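Local coordinates for protein acyl-coa oxidase (Arabidopsis thaliana, PDB 1W07) that desaturates long- and medium-chain acyl-CoAs to 2-trans-enoyl-CoAs in peroxisomal beta-oxidation, using bound FAD and passing the electrons to oxygen to give hydrogen peroxide, at residues B[97-100]-B[101-105]; B[232-235]-B[236-239]; B[485-488]-B[489-492]. The protein carries 1 engineered substitution. All coordinates share one frame; numbering follows the deposited sequence.

Contact 1: residues B[97-100]-B[101-105]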
ATOM      1  N   ALA B  97       4.419 -21.740  -2.212  1.00 14.84           N
ATOM      2  CA  ALA B  97       5.413 -22.781  -2.438  1.00 17.46           C
ATOM      3  C   ALA B  97       5.293 -23.346  -3.845  1.00 16.52           C
ATOM      4  O   ALA B  97       4.266 -23.190  -4.507  1.00 14.19           O
ATOM      5  CB  ALA B  97       5.228 -23.900  -1.405  1.00 13.84           C
ATOM      6  N   TYR B  98       6.346 -24.018  -4.290  1.00 15.18           N
ATOM      7  CA  TYR B  98       6.403 -24.595  -5.623  1.00 17.96           C
ATOM      8  C   TYR B  98       5.182 -25.431  -5.953  1.00 17.98           C
ATOM      9  O   TYR B  98       4.758 -25.498  -7.107  1.00 17.87           O
ATOM     10  CB  TYR B  98       7.663 -25.449  -5.765  1.00 16.78           C
ATOM     11  CG  TYR B  98       7.625 -26.716  -4.951  1.00 18.78           C
ATOM     12  CD1 TYR B  98       7.128 -27.900  -5.496  1.00 17.14           C
ATOM     13  CD2 TYR B  98       8.095 -26.740  -3.644  1.00 16.84           C
ATOM     14  CE1 TYR B  98       7.110 -29.078  -4.761  1.00 20.03           C
ATOM     15  CE2 TYR B  98       8.079 -27.909  -2.895  1.00 15.49           C
ATOM     16  CZ  TYR B  98       7.594 -29.072  -3.452  1.00 21.08           C
ATOM     17  OH  TYR B  98       7.603 -30.232  -2.713  1.00 21.17           O
ATOM     18  N   VAL B  99       4.628 -26.071  -4.932  1.00 17.75           N
ATOM     19  CA  VAL B  99       3.458 -26.913  -5.102  1.00 22.56           C
ATOM     20  C   VAL B  99       2.302 -26.152  -5.758  1.00 23.09           C
ATOM     21  O   VAL B  99       1.527 -26.733  -6.522  1.00 21.99           O
ATOM     22  CB  VAL B  99       2.978 -27.477  -3.738  1.00 21.48           C
ATOM     23  CG1 VAL B  99       1.656 -28.193  -3.900  1.00 28.63           C
ATOM     24  CG2 VAL B  99       4.014 -28.445  -3.182  1.00 23.38           C
ATOM     25  N   ASP B 100       2.183 -24.859  -5.474  1.00 20.59           N
ATOM     26  CA  ASP B 100       1.095 -24.082  -6.043  1.00 20.17           C
ATOM     27  C   ASP B 100       1.187 -24.006  -7.562  1.00 19.31           C
ATOM     28  O   ASP B 100       0.168 -24.061  -8.258  1.00 17.93           O
ATOM     29  CB  ASP B 100       1.069 -22.660  -5.462  1.00 20.99           C
ATOM     30  CG  ASP B 100       1.072 -22.639  -3.939  1.00 22.48           C
ATOM     31  OD1 ASP B 100       0.482 -23.549  -3.316  1.00 24.66           O
ATOM     32  OD2 ASP B 100       1.658 -21.695  -3.362  1.00 22.25           O
ATOM     33  N   LEU B 101       2.406 -23.873  -8.078  1.00 18.57           N
ATOM     34  CA  LEU B 101       2.597 -23.771  -9.520  1.00 18.89           C
ATOM     35  C   LEU B 101       2.514 -25.125 -10.203  1.00 20.94           C
ATOM     36  O   LEU B 101       2.046 -25.227 -11.335  1.00 22.39           O
ATOM     37  CB  LEU B 101       3.934 -23.099  -9.843  1.00 19.20           C
ATOM     38  CG  LEU B 101       4.002 -21.573  -9.719  1.00 17.65           C
ATOM     39  CD1 LEU B 101       2.925 -20.949 -10.590  1.00 17.45           C
ATOM     40  CD2 LEU B 101       3.819 -21.135  -8.274  1.00 19.44           C
ATOM     41  N   HIS B 102       2.972 -26.163  -9.514  1.00 19.99           N
ATOM     42  CA  HIS B 102       2.919 -27.514 -10.043  1.00 20.62           C
ATOM     43  C   HIS B 102       1.465 -27.888 -10.356  1.00 22.01           C
ATOM     44  O   HIS B 102       1.146 -28.288 -11.473  1.00 19.41           O
ATOM     45  CB  HIS B 102       3.475 -28.490  -9.016  1.00 20.93           C
ATOM     46  CG  HIS B 102       3.429 -29.915  -9.458  1.00 20.81           C
ATOM     47  ND1 HIS B 102       4.306 -30.434 -10.385  1.00 18.05           N
ATOM     48  CD2 HIS B 102       2.599 -30.929  -9.114  1.00 21.91           C
ATOM     49  CE1 HIS B 102       4.024 -31.709 -10.588  1.00 21.89           C
ATOM     50  NE2 HIS B 102       2.991 -32.035  -9.830  1.00 18.81           N
ATOM     51  N   TRP B 103       0.590 -27.752  -9.359  1.00 23.99           N
ATOM     52  CA  TRP B 103      -0.831 -28.074  -9.501  1.00 23.85           C
ATOM     53  C   TRP B 103      -1.649 -26.975 -10.188  1.00 24.99           C
ATOM     54  O   TRP B 103      -2.627 -27.257 -10.883  1.00 25.89           O
ATOM     55  CB  TRP B 103      -1.454 -28.339  -8.125  1.00 24.47           C
ATOM     56  CG  TRP B 103      -0.938 -29.558  -7.409  1.00 22.50           C
ATOM     57  CD1 TRP B 103      -0.527 -29.629  -6.109  1.00 23.44           C
ATOM     58  CD2 TRP B 103      -0.802 -30.878  -7.944  1.00 26.11           C
ATOM     59  NE1 TRP B 103      -0.143 -30.908  -5.801  1.00 27.56           N
ATOM     60  CE2 TRP B 103      -0.303 -31.700  -6.909  1.00 29.37           C
ATOM     61  CE3 TRP B 103      -1.053 -31.449  -9.200  1.00 29.83           C
ATOM     62  CZ2 TRP B 103      -0.055 -33.066  -7.089  1.00 29.53           C
ATOM     63  CZ3 TRP B 103      -0.803 -32.808  -9.381  1.00 31.61           C
ATOM     64  CH2 TRP B 103      -0.309 -33.600  -8.328  1.00 28.36           C
ATOM     65  N   GLY B 104      -1.249 -25.725  -9.986  1.00 23.45           N
ATOM     66  CA  GLY B 104      -1.992 -24.620 -10.559  1.00 21.56           C
ATOM     67  C   GLY B 104      -1.672 -24.181 -11.973  1.00 21.77           C
ATOM     68  O   GLY B 104      -2.517 -23.568 -12.630  1.00 21.68           O
ATOM     69  N   MET B 105      -0.473 -24.492 -12.454  1.00 22.85           N
ATOM     70  CA  MET B 105      -0.071 -24.079 -13.799  1.00 23.98           C
ATOM     71  C   MET B 105       0.552 -25.177 -14.661  1.00 22.79           C
ATOM     72  O   MET B 105       0.134 -25.396 -15.805  1.00 21.67           O
ATOM     73  CB  MET B 105       0.910 -22.904 -13.706  1.00 23.88           C
ATOM     74  CG  MET B 105       0.322 -21.639 -13.079  1.00 22.66           C
ATOM     75  SD  MET B 105      -1.083 -20.947 -13.987  1.00 33.60           S
ATOM     76  CE  MET B 105      -0.218 -19.767 -15.093  1.00 26.80           C
TER
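In the opening turns of helix 98-113, V99 and W103 lie side by side one turn apart. V99 CG1 comes within 3.4 Å of W103 CD1, with W103 NE1 slightly farther off, so the pyrrole part of the indole does the touching. CG1 is placed there by a chi1 of 172°, which sets it opposite the backbone N. The residue before the tryptophan, H102, puts its CD2 3.5 Å above the indole plane, over its centre. The backbone supports the spacing: W103 N reaches V99 O at 3.2 Å with a nearly straight N-H...O angle of 177°, and H102 N bonds to Y98 O at 3.1 Å. This helix belongs to the N-terminal acyl-CoA oxidase region, where R90 of helix 83-93 packs on both V99 and W103, while L101 lines the FAD pocket. The H102 imidazole is held at both nitrogens, ND1 accepting from G133 N and NE2 donating to A126 O. An alanine in place of W103 would probably take the indole from beside V99 CG1 and from under H102 CD2, and open a gap next to R90. At the helix start, D100 OD2 turns back to accept A97 N at 3.0 Å, from above the carboxylate plane.

Contact 2: residues B[232-235]-B[236-239]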
ATOM      1  N   GLY B 232       8.719 -12.831   5.117  1.00 15.92           N
ATOM      2  CA  GLY B 232       7.980 -14.060   4.904  1.00 16.35           C
ATOM      3  C   GLY B 232       7.306 -13.923   3.549  1.00 18.14           C
ATOM      4  O   GLY B 232       7.978 -13.795   2.522  1.00 17.15           O
ATOM      5  N   ALA B 233       5.978 -13.948   3.545  1.00 17.83           N
ATOM      6  CA  ALA B 233       5.194 -13.798   2.330  1.00 16.50           C
ATOM      7  C   ALA B 233       5.629 -14.717   1.183  1.00 17.62           C
ATOM      8  O   ALA B 233       5.655 -15.935   1.331  1.00 18.89           O
ATOM      9  CB  ALA B 233       5.225 -12.316   1.887  1.00 16.60           C
ATOM     10  N   TYR B 234       5.961 -14.134   0.031  1.00 17.57           N
ATOM     11  CA  TYR B 234       6.364 -14.936  -1.118  1.00 18.25           C
ATOM     12  C   TYR B 234       7.823 -15.375  -1.054  1.00 16.57           C
ATOM     13  O   TYR B 234       8.316 -16.027  -1.975  1.00 15.33           O
ATOM     14  CB  TYR B 234       6.138 -14.156  -2.421  1.00 23.26           C
ATOM     15  CG  TYR B 234       4.967 -14.634  -3.251  1.00 24.42           C
ATOM     16  CD1 TYR B 234       3.661 -14.232  -2.958  1.00 26.82           C
ATOM     17  CD2 TYR B 234       5.164 -15.497  -4.333  1.00 26.26           C
ATOM     18  CE1 TYR B 234       2.583 -14.678  -3.724  1.00 31.42           C
ATOM     19  CE2 TYR B 234       4.091 -15.949  -5.102  1.00 28.38           C
ATOM     20  CZ  TYR B 234       2.802 -15.531  -4.789  1.00 30.13           C
ATOM     21  OH  TYR B 234       1.735 -15.951  -5.544  1.00 33.43           O
ATOM     22  N   ASN B 235       8.519 -15.041   0.026  1.00 14.37           N
ATOM     23  CA  ASN B 235       9.915 -15.424   0.111  1.00 15.87           C
ATOM     24  C   ASN B 235      10.123 -16.911   0.380  1.00 19.90           C
ATOM     25  O   ASN B 235      11.251 -17.405   0.354  1.00 18.10           O
ATOM     26  CB  ASN B 235      10.633 -14.539   1.113  1.00 15.46           C
ATOM     27  CG  ASN B 235      10.892 -13.157   0.543  1.00 15.52           C
ATOM     28  OD1 ASN B 235      11.564 -13.019  -0.480  1.00 10.13           O
ATOM     29  ND2 ASN B 235      10.348 -12.133   1.185  1.00 10.62           N
ATOM     30  N   SER B 236       9.024 -17.627   0.604  1.00 17.07           N
ATOM     31  CA  SER B 236       9.078 -19.068   0.809  1.00 18.88           C
ATOM     32  C   SER B 236       9.023 -19.702  -0.586  1.00 19.00           C
ATOM     33  O   SER B 236       9.290 -20.896  -0.750  1.00 16.22           O
ATOM     34  CB  SER B 236       7.877 -19.537   1.624  1.00 16.28           C
ATOM     35  OG  SER B 236       6.671 -19.061   1.062  1.00 16.05           O
ATOM     36  N   MET B 237       8.663 -18.890  -1.581  1.00 17.03           N
ATOM     37  CA  MET B 237       8.562 -19.338  -2.965  1.00 16.82           C
ATOM     38  C   MET B 237       9.899 -19.130  -3.654  1.00 18.73           C
ATOM     39  O   MET B 237      10.533 -18.082  -3.502  1.00 16.29           O
ATOM     40  CB  MET B 237       7.483 -18.540  -3.713  1.00 17.91           C
ATOM     41  CG  MET B 237       7.299 -18.880  -5.209  1.00 16.40           C
ATOM     42  SD  MET B 237       6.437 -20.465  -5.490  1.00 17.81           S
ATOM     43  CE  MET B 237       4.713 -20.031  -5.150  1.00 11.47           C
ATOM     44  N   ASP B 238      10.339 -20.137  -4.401  1.00 16.63           N
ATOM     45  CA  ASP B 238      11.593 -20.015  -5.124  1.00 16.69           C
ATOM     46  C   ASP B 238      11.346 -19.531  -6.548  1.00 19.57           C
ATOM     47  O   ASP B 238      11.361 -20.325  -7.492  1.00 18.96           O
ATOM     48  CB  ASP B 238      12.349 -21.354  -5.152  1.00 15.00           C
ATOM     49  CG  ASP B 238      11.499 -22.497  -5.658  1.00 20.47           C
ATOM     50  OD1 ASP B 238      12.016 -23.307  -6.459  1.00 19.81           O
ATOM     51  OD2 ASP B 238      10.318 -22.605  -5.249  1.00 18.38           O
ATOM     52  N   ASN B 239      11.097 -18.229  -6.696  1.00 16.08           N
ATOM     53  CA  ASN B 239      10.890 -17.658  -8.025  1.00 12.13           C
ATOM     54  C   ASN B 239      12.268 -17.618  -8.656  1.00 12.98           C
ATOM     55  O   ASN B 239      13.241 -17.176  -8.029  1.00 13.95           O
ATOM     56  CB  ASN B 239      10.286 -16.251  -7.938  1.00 11.95           C
ATOM     57  CG  ASN B 239       8.879 -16.265  -7.376  1.00 13.18           C
ATOM     58  OD1 ASN B 239       8.673 -16.021  -6.191  1.00 13.09           O
ATOM     59  ND2 ASN B 239       7.905 -16.589  -8.225  1.00 12.76           N
TER
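The Y234 ring meets N239 OD1 at its edge, near the ring plane, 4.0 Å from CD2, with the ring and amide planes 27° apart. M237 runs alongside the same ring, approaching obliquely: its CB is 3.9 Å from Y234 CD2, and its methyl CE lies 4.1 Å from Y234 CE2. The chain here makes two successive beta-turns in the loop between strands 220-224 and 240-244 of the middle domain, the second of which brings M237 beside Y234. In the first, N235 N bonds to G232 O at 2.8 Å; A233 at phi 50°, psi -123°, followed by Y234 with psi near zero, fits type II'. The second closes with M237 N to Y234 O at 2.9 Å, and its two middle residues, N235 and S236, have backbone angles close to type I. M237 CG stands opposite its backbone N, and the chain then bends twice to bring CE back along the tyrosine. FAD touches both Y234 and N239, and Y404 of the second subunit packs on Y234. W175 O takes N239 ND2, while K228 NZ bonds to both N239 OD1 and Y234 O. S236 OG donates to P96 O and also lies 3.3 Å from A233 O.

Contact 3: residues B[485-488]-B[489-492]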
ATOM      1  N   GLU B 485     -29.909   1.370 -12.963  1.00 26.59           N
ATOM      2  CA  GLU B 485     -30.069   2.398 -13.985  1.00 28.26           C
ATOM      3  C   GLU B 485     -28.940   3.411 -13.890  1.00 26.78           C
ATOM      4  O   GLU B 485     -28.337   3.781 -14.894  1.00 26.66           O
ATOM      5  CB  GLU B 485     -31.413   3.112 -13.821  1.00 30.79           C
ATOM      6  CG  GLU B 485     -31.631   4.235 -14.817  1.00 33.64           C
ATOM      7  CD  GLU B 485     -32.920   4.992 -14.567  1.00 36.75           C
ATOM      8  OE1 GLU B 485     -33.089   5.536 -13.451  1.00 38.10           O
ATOM      9  OE2 GLU B 485     -33.761   5.046 -15.486  1.00 37.76           O
ATOM     10  N   ALA B 486     -28.661   3.862 -12.675  1.00 22.96           N
ATOM     11  CA  ALA B 486     -27.593   4.830 -12.461  1.00 21.89           C
ATOM     12  C   ALA B 486     -26.237   4.305 -12.932  1.00 20.30           C
ATOM     13  O   ALA B 486     -25.520   5.005 -13.649  1.00 18.66           O
ATOM     14  CB  ALA B 486     -27.517   5.196 -10.998  1.00 23.24           C
ATOM     15  N   PHE B 487     -25.875   3.084 -12.534  1.00 21.94           N
ATOM     16  CA  PHE B 487     -24.585   2.505 -12.938  1.00 21.89           C
ATOM     17  C   PHE B 487     -24.501   2.169 -14.430  1.00 22.15           C
ATOM     18  O   PHE B 487     -23.444   2.317 -15.039  1.00 23.06           O
ATOM     19  CB  PHE B 487     -24.269   1.249 -12.119  1.00 23.13           C
ATOM     20  CG  PHE B 487     -23.634   1.537 -10.782  1.00 22.08           C
ATOM     21  CD1 PHE B 487     -24.375   2.089  -9.743  1.00 21.96           C
ATOM     22  CD2 PHE B 487     -22.282   1.279 -10.577  1.00 22.48           C
ATOM     23  CE1 PHE B 487     -23.780   2.384  -8.520  1.00 19.38           C
ATOM     24  CE2 PHE B 487     -21.675   1.565  -9.361  1.00 21.84           C
ATOM     25  CZ  PHE B 487     -22.428   2.123  -8.329  1.00 23.36           C
ATOM     26  N   GLU B 488     -25.602   1.708 -15.017  1.00 22.93           N
ATOM     27  CA  GLU B 488     -25.604   1.373 -16.442  1.00 26.17           C
ATOM     28  C   GLU B 488     -25.443   2.651 -17.256  1.00 27.25           C
ATOM     29  O   GLU B 488     -24.637   2.711 -18.179  1.00 28.51           O
ATOM     30  CB  GLU B 488     -26.900   0.654 -16.841  1.00 25.61           C
ATOM     31  CG  GLU B 488     -27.117  -0.689 -16.156  1.00 25.98           C
ATOM     32  CD  GLU B 488     -28.392  -1.373 -16.607  1.00 28.59           C
ATOM     33  OE1 GLU B 488     -29.351  -0.658 -16.959  1.00 31.51           O
ATOM     34  OE2 GLU B 488     -28.448  -2.620 -16.590  1.00 30.94           O
ATOM     35  N   ALA B 489     -26.202   3.678 -16.898  1.00 28.56           N
ATOM     36  CA  ALA B 489     -26.117   4.960 -17.590  1.00 29.69           C
ATOM     37  C   ALA B 489     -24.716   5.559 -17.484  1.00 30.15           C
ATOM     38  O   ALA B 489     -24.142   6.018 -18.470  1.00 31.11           O
ATOM     39  CB  ALA B 489     -27.133   5.931 -17.009  1.00 31.83           C
ATOM     40  N   ARG B 490     -24.166   5.558 -16.278  1.00 26.88           N
ATOM     41  CA  ARG B 490     -22.836   6.099 -16.049  1.00 26.51           C
ATOM     42  C   ARG B 490     -21.769   5.395 -16.895  1.00 24.88           C
ATOM     43  O   ARG B 490     -20.908   6.045 -17.493  1.00 26.07           O
ATOM     44  CB  ARG B 490     -22.503   6.002 -14.555  1.00 26.96           C
ATOM     45  CG  ARG B 490     -21.058   6.279 -14.210  1.00 28.78           C
ATOM     46  CD  ARG B 490     -20.379   5.007 -13.731  1.00 29.62           C
ATOM     47  NE  ARG B 490     -19.012   5.250 -13.245  1.00 26.93           N
ATOM     48  CZ  ARG B 490     -18.378   4.430 -12.410  1.00 24.54           C
ATOM     49  NH1 ARG B 490     -18.988   3.332 -11.968  1.00 20.28           N
ATOM     50  NH2 ARG B 490     -17.149   4.704 -12.014  1.00 21.50           N
ATOM     51  N   ALA B 491     -21.837   4.070 -16.956  1.00 23.59           N
ATOM     52  CA  ALA B 491     -20.885   3.283 -17.734  1.00 23.40           C
ATOM     53  C   ALA B 491     -21.073   3.501 -19.235  1.00 26.18           C
ATOM     54  O   ALA B 491     -20.115   3.768 -19.960  1.00 25.07           O
ATOM     55  CB  ALA B 491     -21.042   1.809 -17.410  1.00 20.79           C
ATOM     56  N   LEU B 492     -22.314   3.379 -19.695  1.00 26.49           N
ATOM     57  CA  LEU B 492     -22.633   3.563 -21.106  1.00 27.99           C
ATOM     58  C   LEU B 492     -22.240   4.965 -21.562  1.00 26.19           C
ATOM     59  O   LEU B 492     -21.662   5.137 -22.628  1.00 27.30           O
ATOM     60  CB  LEU B 492     -24.131   3.343 -21.346  1.00 28.18           C
ATOM     61  CG  LEU B 492     -24.649   3.582 -22.775  1.00 28.94           C
ATOM     62  CD1 LEU B 492     -23.915   2.692 -23.760  1.00 30.65           C
ATOM     63  CD2 LEU B 492     -26.133   3.285 -22.818  1.00 33.04           C
TER
HETATM   64  O   HOH W   1     -21.032   1.934 -13.601  1.00 18.01           O
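R490 and F487 are one turn apart on helix 480-503 and point the same way, the NH1 corner of the guanidinium approaching the phenyl ring obliquely at 4.1 Å from CD2. The two planes are 82° apart, and F487 CD2 lies at the guanidinium edge, near its plane; this is therefore side-by-side packing and not a flat stack. A water bridges the pair: it donates to F487 O at 2.8 Å and accepts from R490 NH1 at 3.0 Å. F487 O also takes A491 N at 3.1 Å, so that one carbonyl is gripped twice, by the helix and by the water. The neighbouring rungs are ordinary, with R490 N to A486 O at 3.0 Å and L492 N to E488 O at 2.9 Å. The arginine CG stands opposite the backbone N (chi1 169°), and the chain then kinks at chi2 (-111°), which curls the guanidinium back toward the phenylalanine. In the next shell, Q528 OE1 accepts from NH1, D570 OD2 forms a salt bridge with NH2, and F571 meets the F487 ring edge-to-face. L529 and V532 of helix 516-538 also pack on F487. A buried guanidinium thus has an acidic partner at NH2, while NH1 is shared between a water and an amide, an arrangement that is likely to favour its charged form and hinder its rotation.

In the fold
Contacts 1 and 2 form one neighbourhood, with centres about 13 Å apart, although one belongs to the N-terminal region and the other to the middle domain: M237 of contact 2 brings its CE to 3.3 Å from A97 O and 3.4 Å from L101 CD2 of contact 1. Both supply residues to the FAD pocket, and both are touched by the second subunit. Contact 3 sits across the chain's centre, about 40 and 42 Å from them, centre to centre, away from the FAD site and from other chains of the assembly. None is a surface patch: contact 1 is partly buried, the other two buried. Helical rungs order contacts 1 and 3, but contact 1 relies on apolar and aromatic packing, whereas contact 3 buries an arginine met by an acid, an amide and a water. Contact 2 depends on turns.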